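Alpha-Amylase (Thermotoga maritima, PDB 2B5D) is an enzyme of glycosyl hydrolase family 57, with a parallel-strand core and a mostly helical C-terminal part. Local coordinates at residues Arg219-Phe233 and Val385-Pro397. Sequence-based numbering, arbitrary orientation. Where two conformers were deposited one is given.
Sequences RYGVYRPIMTPSGVF and VIDTLEEVQIATP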
ATOM      1  N   ARG A 219     -18.052  26.034 -42.498  1.00 50.34           N
ATOM      2  CA  ARG A 219     -17.628  26.017 -43.899  1.00 50.58           C
ATOM      3  C   ARG A 219     -16.118  26.134 -44.071  1.00 50.40           C
ATOM      4  O   ARG A 219     -15.546  25.415 -44.897  1.00 50.82           O
ATOM      5  CB  ARG A 219     -18.396  27.029 -44.741  1.00 49.84           C
ATOM      6  CG  ARG A 219     -18.088  28.511 -44.521  1.00 51.10           C
ATOM      7  CD  ARG A 219     -18.913  29.381 -45.537  1.00 52.46           C
ATOM      8  NE  ARG A 219     -19.049  30.719 -44.971  1.00 58.12           N
ATOM      9  CZ  ARG A 219     -20.086  31.107 -44.225  1.00 56.41           C
ATOM     10  NH1 ARG A 219     -20.087  32.309 -43.650  1.00 53.22           N
ATOM     11  NH2 ARG A 219     -21.099  30.270 -44.051  1.00 55.56           N
ATOM     12  N   TYR A 220     -15.510  27.015 -43.270  1.00 49.77           N
ATOM     13  CA  TYR A 220     -14.086  27.158 -43.162  1.00 50.12           C
ATOM     14  C   TYR A 220     -13.377  26.216 -42.174  1.00 49.26           C
ATOM     15  O   TYR A 220     -12.336  26.586 -41.683  1.00 50.27           O
ATOM     16  CB  TYR A 220     -13.755  28.605 -42.784  1.00 50.66           C
ATOM     17  CG  TYR A 220     -14.295  29.594 -43.796  1.00 51.16           C
ATOM     18  CD1 TYR A 220     -15.148  30.634 -43.405  1.00 51.64           C
ATOM     19  CD2 TYR A 220     -13.976  29.456 -45.167  1.00 52.94           C
ATOM     20  CE1 TYR A 220     -15.664  31.544 -44.345  1.00 53.43           C
ATOM     21  CE2 TYR A 220     -14.487  30.325 -46.122  1.00 53.43           C
ATOM     22  CZ  TYR A 220     -15.329  31.371 -45.705  1.00 54.98           C
ATOM     23  OH  TYR A 220     -15.806  32.234 -46.645  1.00 55.28           O
ATOM     24  N   GLY A 221     -13.931  25.038 -41.884  1.00 47.88           N
ATOM     25  CA  GLY A 221     -13.449  24.159 -40.807  1.00 46.61           C
ATOM     26  C   GLY A 221     -12.957  24.818 -39.524  1.00 45.91           C
ATOM     27  O   GLY A 221     -13.613  25.738 -39.014  1.00 46.54           O
ATOM     28  N   VAL A 222     -11.791  24.402 -39.004  1.00 43.19           N
ATOM     29  CA  VAL A 222     -11.313  24.937 -37.736  1.00 40.28           C
ATOM     30  C   VAL A 222     -10.558  26.208 -37.875  1.00 40.22           C
ATOM     31  O   VAL A 222     -10.057  26.745 -36.889  1.00 38.59           O
ATOM     32  CB  VAL A 222     -10.452  23.926 -36.929  1.00 42.35           C
ATOM     33  CG1 VAL A 222     -11.286  22.741 -36.568  1.00 40.35           C
ATOM     34  CG2 VAL A 222      -9.128  23.483 -37.723  1.00 41.54           C
ATOM     35  N   TYR A 223     -10.479  26.711 -39.106  1.00 40.85           N
ATOM     36  CA  TYR A 223      -9.637  27.886 -39.438  1.00 41.83           C
ATOM     37  C   TYR A 223     -10.373  29.222 -39.501  1.00 42.19           C
ATOM     38  O   TYR A 223      -9.808  30.237 -39.910  1.00 42.20           O
ATOM     39  CB  TYR A 223      -8.859  27.631 -40.774  1.00 41.60           C
ATOM     40  CG  TYR A 223      -8.060  26.363 -40.619  1.00 42.01           C
ATOM     41  CD1 TYR A 223      -6.961  26.325 -39.755  1.00 38.53           C
ATOM     42  CD2 TYR A 223      -8.448  25.188 -41.276  1.00 38.26           C
ATOM     43  CE1 TYR A 223      -6.221  25.133 -39.575  1.00 42.04           C
ATOM     44  CE2 TYR A 223      -7.722  24.025 -41.119  1.00 42.36           C
ATOM     45  CZ  TYR A 223      -6.627  23.999 -40.262  1.00 42.89           C
ATOM     46  OH  TYR A 223      -5.964  22.821 -40.053  1.00 46.17           O
ATOM     47  N   ARG A 224     -11.614  29.224 -39.055  1.00 43.07           N
ATOM     48  CA  ARG A 224     -12.250  30.464 -38.608  1.00 43.46           C
ATOM     49  C   ARG A 224     -13.134  30.167 -37.367  1.00 43.27           C
ATOM     50  O   ARG A 224     -13.794  29.121 -37.314  1.00 42.23           O
ATOM     51  CB  ARG A 224     -13.055  31.057 -39.780  1.00 43.73           C
ATOM     52  CG  ARG A 224     -12.142  32.033 -40.628  1.00 48.13           C
ATOM     53  CD  ARG A 224     -12.874  32.693 -41.726  1.00 59.85           C
ATOM     54  NE  ARG A 224     -13.406  34.049 -41.448  1.00 61.22           N
ATOM     55  CZ  ARG A 224     -12.666  35.154 -41.439  1.00 63.36           C
ATOM     56  NH1 ARG A 224     -11.349  35.094 -41.615  1.00 62.24           N
ATOM     57  NH2 ARG A 224     -13.241  36.322 -41.217  1.00 65.91           N
ATOM     58  N   PRO A 225     -13.188  31.099 -36.408  1.00 42.67           N
ATOM     59  CA  PRO A 225     -14.160  30.972 -35.330  1.00 43.78           C
ATOM     60  C   PRO A 225     -15.594  30.911 -35.866  1.00 43.84           C
ATOM     61  O   PRO A 225     -15.870  31.295 -37.000  1.00 44.11           O
ATOM     62  CB  PRO A 225     -13.994  32.283 -34.550  1.00 43.39           C
ATOM     63  CG  PRO A 225     -13.339  33.222 -35.528  1.00 44.50           C
ATOM     64  CD  PRO A 225     -12.396  32.322 -36.269  1.00 43.18           C
ATOM     65  N   ILE A 226     -16.495  30.388 -35.071  1.00 43.60           N
ATOM     66  CA  ILE A 226     -17.897  30.474 -35.412  1.00 44.95           C
ATOM     67  C   ILE A 226     -18.500  31.306 -34.307  1.00 44.53           C
ATOM     68  O   ILE A 226     -17.824  31.591 -33.325  1.00 44.72           O
ATOM     69  CB  ILE A 226     -18.577  29.089 -35.447  1.00 44.95           C
ATOM     70  CG1 ILE A 226     -18.602  28.487 -34.025  1.00 44.40           C
ATOM     71  CG2 ILE A 226     -17.976  28.240 -36.583  1.00 47.13           C
ATOM     72  CD1 ILE A 226     -19.427  27.260 -33.879  1.00 44.79           C
ATOM     73  N   MET A 227     -19.761  31.689 -34.469  1.00 44.16           N
ATOM     74  CA  MET A 227     -20.516  32.406 -33.411  1.00 43.48           C
ATOM     75  C   MET A 227     -21.680  31.504 -33.087  1.00 42.97           C
ATOM     76  O   MET A 227     -22.301  30.994 -34.023  1.00 41.81           O
ATOM     77  CB  MET A 227     -21.030  33.717 -33.941  1.00 43.73           C
ATOM     78  CG  MET A 227     -21.497  34.658 -32.802  1.00 44.32           C
ATOM     79  SD  MET A 227     -22.655  35.883 -33.496  0.65 44.54           S
ATOM     80  CE  MET A 227     -21.661  37.341 -33.181  0.65 43.70           C
ATOM     81  N   THR A 228     -21.905  31.179 -31.808  1.00 41.08           N
ATOM     82  CA  THR A 228     -23.145  30.400 -31.483  1.00 42.06           C
ATOM     83  C   THR A 228     -24.434  31.218 -31.713  1.00 40.18           C
ATOM     84  O   THR A 228     -24.376  32.460 -31.702  1.00 38.39           O
ATOM     85  CB  THR A 228     -23.171  29.982 -30.042  1.00 42.37           C
ATOM     86  OG1 THR A 228     -23.057  31.175 -29.233  1.00 43.44           O
ATOM     87  CG2 THR A 228     -21.987  29.004 -29.814  1.00 41.87           C
ATOM     88  N   PRO A 229     -25.580  30.541 -31.921  1.00 39.90           N
ATOM     89  CA  PRO A 229     -26.776  31.414 -32.004  1.00 41.83           C
ATOM     90  C   PRO A 229     -26.902  32.512 -30.921  1.00 42.88           C
ATOM     91  O   PRO A 229     -27.442  33.577 -31.246  1.00 44.30           O
ATOM     92  CB  PRO A 229     -27.967  30.451 -31.926  1.00 42.56           C
ATOM     93  CG  PRO A 229     -27.447  29.131 -32.532  1.00 41.28           C
ATOM     94  CD  PRO A 229     -25.902  29.112 -32.132  1.00 39.97           C
ATOM     95  N   SER A 230     -26.363  32.265 -29.704  1.00 42.48           N
ATOM     96  CA  SER A 230     -26.404  33.119 -28.509  1.00 41.31           C
ATOM     97  C   SER A 230     -25.447  34.297 -28.556  1.00 41.00           C
ATOM     98  O   SER A 230     -25.428  35.145 -27.612  1.00 37.47           O
ATOM     99  CB  SER A 230     -26.074  32.279 -27.262  1.00 44.60           C
ATOM    100  OG  SER A 230     -25.516  30.956 -27.565  1.00 45.81           O
ATOM    101  N   GLY A 231     -24.635  34.327 -29.630  1.00 40.96           N
ATOM    102  CA  GLY A 231     -23.585  35.361 -29.872  1.00 40.08           C
ATOM    103  C   GLY A 231     -22.220  35.123 -29.266  1.00 40.37           C
ATOM    104  O   GLY A 231     -21.334  36.053 -29.185  1.00 39.14           O
ATOM    105  N   VAL A 232     -22.029  33.898 -28.796  1.00 39.97           N
ATOM    106  CA  VAL A 232     -20.715  33.558 -28.178  1.00 41.15           C
ATOM    107  C   VAL A 232     -19.796  32.956 -29.278  1.00 39.31           C
ATOM    108  O   VAL A 232     -20.196  32.050 -30.025  1.00 39.22           O
ATOM    109  CB  VAL A 232     -20.829  32.674 -26.844  1.00 40.39           C
ATOM    110  CG1 VAL A 232     -19.469  32.536 -26.191  1.00 42.71           C
ATOM    111  CG2 VAL A 232     -21.772  33.322 -25.815  1.00 41.54           C
ATOM    112  N   PHE A 233     -18.630  33.533 -29.424  1.00 39.45           N
ATOM    113  CA  PHE A 233     -17.630  33.041 -30.401  1.00 42.19           C
ATOM    114  C   PHE A 233     -16.866  31.784 -29.890  1.00 42.32           C
ATOM    115  O   PHE A 233     -16.421  31.775 -28.741  1.00 42.06           O
ATOM    116  CB  PHE A 233     -16.624  34.153 -30.681  1.00 43.60           C
ATOM    117  CG  PHE A 233     -17.166  35.265 -31.506  1.00 46.58           C
ATOM    118  CD1 PHE A 233     -17.459  36.509 -30.930  1.00 50.99           C
ATOM    119  CD2 PHE A 233     -17.371  35.091 -32.888  1.00 50.88           C
ATOM    120  CE1 PHE A 233     -17.937  37.593 -31.739  1.00 49.59           C
ATOM    121  CE2 PHE A 233     -17.880  36.148 -33.683  1.00 50.01           C
ATOM    122  CZ  PHE A 233     -18.165  37.400 -33.090  1.00 48.59           C
ATOM    123  N   VAL A 385      -9.116  39.030 -32.916  1.00 51.24           N
ATOM    124  CA  VAL A 385      -9.897  38.454 -33.981  1.00 50.82           C
ATOM    125  C   VAL A 385     -11.409  38.639 -33.882  1.00 50.97           C
ATOM    126  O   VAL A 385     -12.045  38.875 -34.896  1.00 50.42           O
ATOM    127  CB  VAL A 385      -9.394  37.048 -34.520  1.00 51.35           C
ATOM    128  CG1 VAL A 385      -8.126  36.553 -33.815  1.00 51.36           C
ATOM    129  CG2 VAL A 385     -10.526  36.009 -34.685  1.00 49.61           C
ATOM    130  N   ILE A 386     -11.982  38.581 -32.685  1.00 51.69           N
ATOM    131  CA  ILE A 386     -13.444  38.762 -32.558  1.00 51.58           C
ATOM    132  C   ILE A 386     -13.843  40.214 -32.827  1.00 51.54           C
ATOM    133  O   ILE A 386     -14.933  40.438 -33.314  1.00 50.43           O
ATOM    134  CB  ILE A 386     -14.049  38.242 -31.221  1.00 51.72           C
ATOM    135  CG1 ILE A 386     -13.657  39.125 -30.035  1.00 51.91           C
ATOM    136  CG2 ILE A 386     -13.749  36.741 -31.028  1.00 51.84           C
ATOM    137  CD1 ILE A 386     -14.461  38.813 -28.736  1.00 51.09           C
ATOM    138  N   ASP A 387     -12.910  41.141 -32.556  1.00 51.89           N
ATOM    139  CA  ASP A 387     -13.039  42.583 -32.780  1.00 54.03           C
ATOM    140  C   ASP A 387     -12.826  43.013 -34.244  1.00 55.47           C
ATOM    141  O   ASP A 387     -13.210  44.116 -34.626  1.00 56.37           O
ATOM    142  CB  ASP A 387     -12.074  43.371 -31.878  1.00 52.64           C
ATOM    143  CG  ASP A 387     -12.557  43.448 -30.409  1.00 52.74           C
ATOM    144  OD1 ASP A 387     -13.696  43.021 -30.112  1.00 50.69           O
ATOM    145  OD2 ASP A 387     -11.791  43.921 -29.541  1.00 51.31           O
ATOM    146  N   THR A 388     -12.249  42.122 -35.051  1.00 56.93           N
ATOM    147  CA  THR A 388     -11.862  42.397 -36.424  1.00 57.93           C
ATOM    148  C   THR A 388     -12.720  41.646 -37.438  1.00 58.58           C
ATOM    149  O   THR A 388     -12.984  42.150 -38.526  1.00 59.73           O
ATOM    150  CB  THR A 388     -10.384  42.024 -36.608  1.00 58.32           C
ATOM    151  OG1 THR A 388      -9.609  42.769 -35.673  1.00 58.58           O
ATOM    152  CG2 THR A 388      -9.869  42.325 -38.032  1.00 60.24           C
ATOM    153  N   LEU A 389     -13.191  40.459 -37.112  1.00 59.05           N
ATOM    154  CA  LEU A 389     -13.840  39.660 -38.154  1.00 60.82           C
ATOM    155  C   LEU A 389     -15.231  40.093 -38.561  1.00 61.57           C
ATOM    156  O   LEU A 389     -16.093  40.265 -37.715  1.00 62.69           O
ATOM    157  CB  LEU A 389     -13.874  38.185 -37.773  1.00 60.63           C
ATOM    158  CG  LEU A 389     -12.751  37.373 -38.417  1.00 62.34           C
ATOM    159  CD1 LEU A 389     -11.337  38.053 -38.295  1.00 62.52           C
ATOM    160  CD2 LEU A 389     -12.773  35.976 -37.839  1.00 61.11           C
ATOM    161  N   GLU A 390     -15.465  40.195 -39.867  1.00 62.42           N
ATOM    162  CA  GLU A 390     -16.777  40.580 -40.376  1.00 62.60           C
ATOM    163  C   GLU A 390     -17.593  39.418 -40.899  1.00 62.39           C
ATOM    164  O   GLU A 390     -18.798  39.327 -40.624  1.00 63.54           O
ATOM    165  CB  GLU A 390     -16.640  41.714 -41.373  1.00 63.31           C
ATOM    166  CG  GLU A 390     -16.360  43.027 -40.636  1.00 67.18           C
ATOM    167  CD  GLU A 390     -15.464  43.983 -41.405  1.00 74.96           C
ATOM    168  OE1 GLU A 390     -14.529  43.514 -42.119  1.00 77.29           O
ATOM    169  OE2 GLU A 390     -15.695  45.219 -41.287  1.00 77.71           O
ATOM    170  N   GLU A 391     -16.973  38.494 -41.614  1.00 61.08           N
ATOM    171  CA  GLU A 391     -17.703  37.298 -41.952  1.00 60.47           C
ATOM    172  C   GLU A 391     -17.343  36.278 -40.897  1.00 59.13           C
ATOM    173  O   GLU A 391     -16.153  36.027 -40.642  1.00 60.28           O
ATOM    174  CB  GLU A 391     -17.375  36.800 -43.351  1.00 60.61           C
ATOM    175  CG  GLU A 391     -17.988  35.426 -43.734  1.00 62.59           C
ATOM    176  CD  GLU A 391     -17.345  34.874 -45.029  1.00 63.63           C
ATOM    177  OE1 GLU A 391     -16.428  35.572 -45.527  1.00 65.68           O
ATOM    178  OE2 GLU A 391     -17.752  33.780 -45.537  1.00 65.75           O
ATOM    179  N   VAL A 392     -18.367  35.780 -40.217  1.00 55.87           N
ATOM    180  CA  VAL A 392     -18.260  34.633 -39.361  1.00 53.19           C
ATOM    181  C   VAL A 392     -19.570  33.932 -39.477  1.00 51.14           C
ATOM    182  O   VAL A 392     -20.624  34.569 -39.467  1.00 51.92           O
ATOM    183  CB  VAL A 392     -17.892  34.967 -37.882  1.00 54.11           C
ATOM    184  CG1 VAL A 392     -17.970  36.467 -37.593  1.00 55.17           C
ATOM    185  CG2 VAL A 392     -18.693  34.100 -36.888  1.00 51.12           C
ATOM    186  N   GLN A 393     -19.498  32.634 -39.633  1.00 47.91           N
ATOM    187  CA  GLN A 393     -20.644  31.758 -39.726  1.00 46.95           C
ATOM    188  C   GLN A 393     -21.250  31.509 -38.339  1.00 47.50           C
ATOM    189  O   GLN A 393     -20.531  31.592 -37.328  1.00 47.02           O
ATOM    190  CB  GLN A 393     -20.164  30.442 -40.311  1.00 46.52           C
ATOM    191  CG  GLN A 393     -21.198  29.387 -40.483  1.00 48.03           C
ATOM    192  CD  GLN A 393     -20.692  28.209 -41.284  1.00 51.66           C
ATOM    193  OE1 GLN A 393     -21.409  27.694 -42.111  1.00 56.98           O
ATOM    194  NE2 GLN A 393     -19.432  27.815 -41.082  1.00 52.74           N
ATOM    195  N   ILE A 394     -22.543  31.159 -38.306  1.00 46.21           N
ATOM    196  CA  ILE A 394     -23.222  30.854 -37.075  1.00 46.12           C
ATOM    197  C   ILE A 394     -23.429  29.354 -37.002  1.00 45.97           C
ATOM    198  O   ILE A 394     -23.968  28.739 -37.928  1.00 46.45           O
ATOM    199  CB  ILE A 394     -24.613  31.574 -36.960  1.00 46.33           C
ATOM    200  CG1 ILE A 394     -24.431  33.079 -36.911  1.00 46.98           C
ATOM    201  CG2 ILE A 394     -25.317  31.171 -35.676  1.00 43.91           C
ATOM    202  CD1 ILE A 394     -25.735  33.818 -36.962  1.00 46.54           C
ATOM    203  N   ALA A 395     -23.043  28.749 -35.888  1.00 44.72           N
ATOM    204  CA  ALA A 395     -23.123  27.293 -35.833  1.00 44.50           C
ATOM    205  C   ALA A 395     -23.286  26.876 -34.410  1.00 42.71           C
ATOM    206  O   ALA A 395     -22.964  27.610 -33.524  1.00 41.00           O
ATOM    207  CB  ALA A 395     -21.829  26.647 -36.475  1.00 44.70           C
ATOM    208  N   THR A 396     -23.827  25.696 -34.191  1.00 43.87           N
ATOM    209  CA  THR A 396     -23.788  25.181 -32.826  1.00 45.14           C
ATOM    210  C   THR A 396     -22.789  24.010 -32.648  1.00 42.50           C
ATOM    211  O   THR A 396     -22.975  22.964 -33.245  1.00 40.50           O
ATOM    212  CB  THR A 396     -25.207  24.907 -32.202  1.00 44.94           C
ATOM    213  OG1 THR A 396     -25.607  23.570 -32.451  1.00 50.40           O
ATOM    214  CG2 THR A 396     -26.236  25.795 -32.790  1.00 46.75           C
ATOM    215  N   PRO A 397     -21.752  24.208 -31.820  1.00 42.51           N
ATOM    216  CA  PRO A 397     -20.729  23.177 -31.538  1.00 42.48           C
ATOM    217  C   PRO A 397     -21.294  21.890 -30.941  1.00 42.89           C
ATOM    218  O   PRO A 397     -22.285  21.921 -30.197  1.00 43.12           O
ATOM    219  CB  PRO A 397     -19.813  23.859 -30.533  1.00 42.91           C
ATOM    220  CG  PRO A 397     -20.051  25.298 -30.695  1.00 43.36           C
ATOM    221  CD  PRO A 397     -21.463  25.465 -31.110  1.00 41.92           C
TER
HETATM  222  O   HOH W   1     -15.627  33.329 -40.642  1.00 47.14           O
HETATM  223  O   HOH W   2     -13.389  38.972 -41.974  1.00 66.35           O
HETATM  224  O   HOH W   3     -16.767  31.288 -39.581  1.00 41.88           O
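Tyr220 and Arg219 converge on one carboxylate oxygen of Glu391. The phenol meets it edge-on, Tyr220 OH donating to Glu391 OE2 over 2.7 Å on the syn side but 33° out of the carboxylate plane, with ring and carboxylate turned 72° apart. The Arg219 guanidinium lies nearly coplanar with the carboxylate, and its NE and NH1 both reach OE2 in weak bonds, NH1 to OE2 of Glu391 at 3.3 Å completing a salt bridge. Glu391 reaches this pair because its chain is extended, with CG opposite the backbone N (chi1 173°).

Arg224 treats the same residue differently. Its NH2 donates almost straight to the backbone oxygen Glu391 O (3.0 Å), which lies in the guanidinium plane, while CD2 of Leu389 sits over the rim of one face, 3.4 Å above the plane. Leu389 CD2 also lies 3.6 Å from CG of the Pro225 ring.

Further along, the backbones form a single parallel bridge between Met227 and Ile394: Met227 N donates to Gln393 O and Ala395 N to Met227 O. A water between Pro225 O and Gln393 N carries the pairing one step back. Apolar groups flank this bridge. Ile226 CD1 rests on Ala395 CB (3.6 Å) and Pro397, whereas CG2 of Val392 packs against Met227 CB and the edge of the Phe233 ring. Ile386, on helix 382-388, sets its CB over a face of that ring, 4.2 Å from the centroid, in a CH-pi contact.

Segment 385-397 thus runs beside the edge strand 226-227, itself antiparallel to strand 233-236 of the central sheet. Arg219 probably helps keep Glu391 ionised, with OE2 shared with the phenol; one salt bridge, main-chain hydrogen bonds and apolar packing hold the loop after the helix.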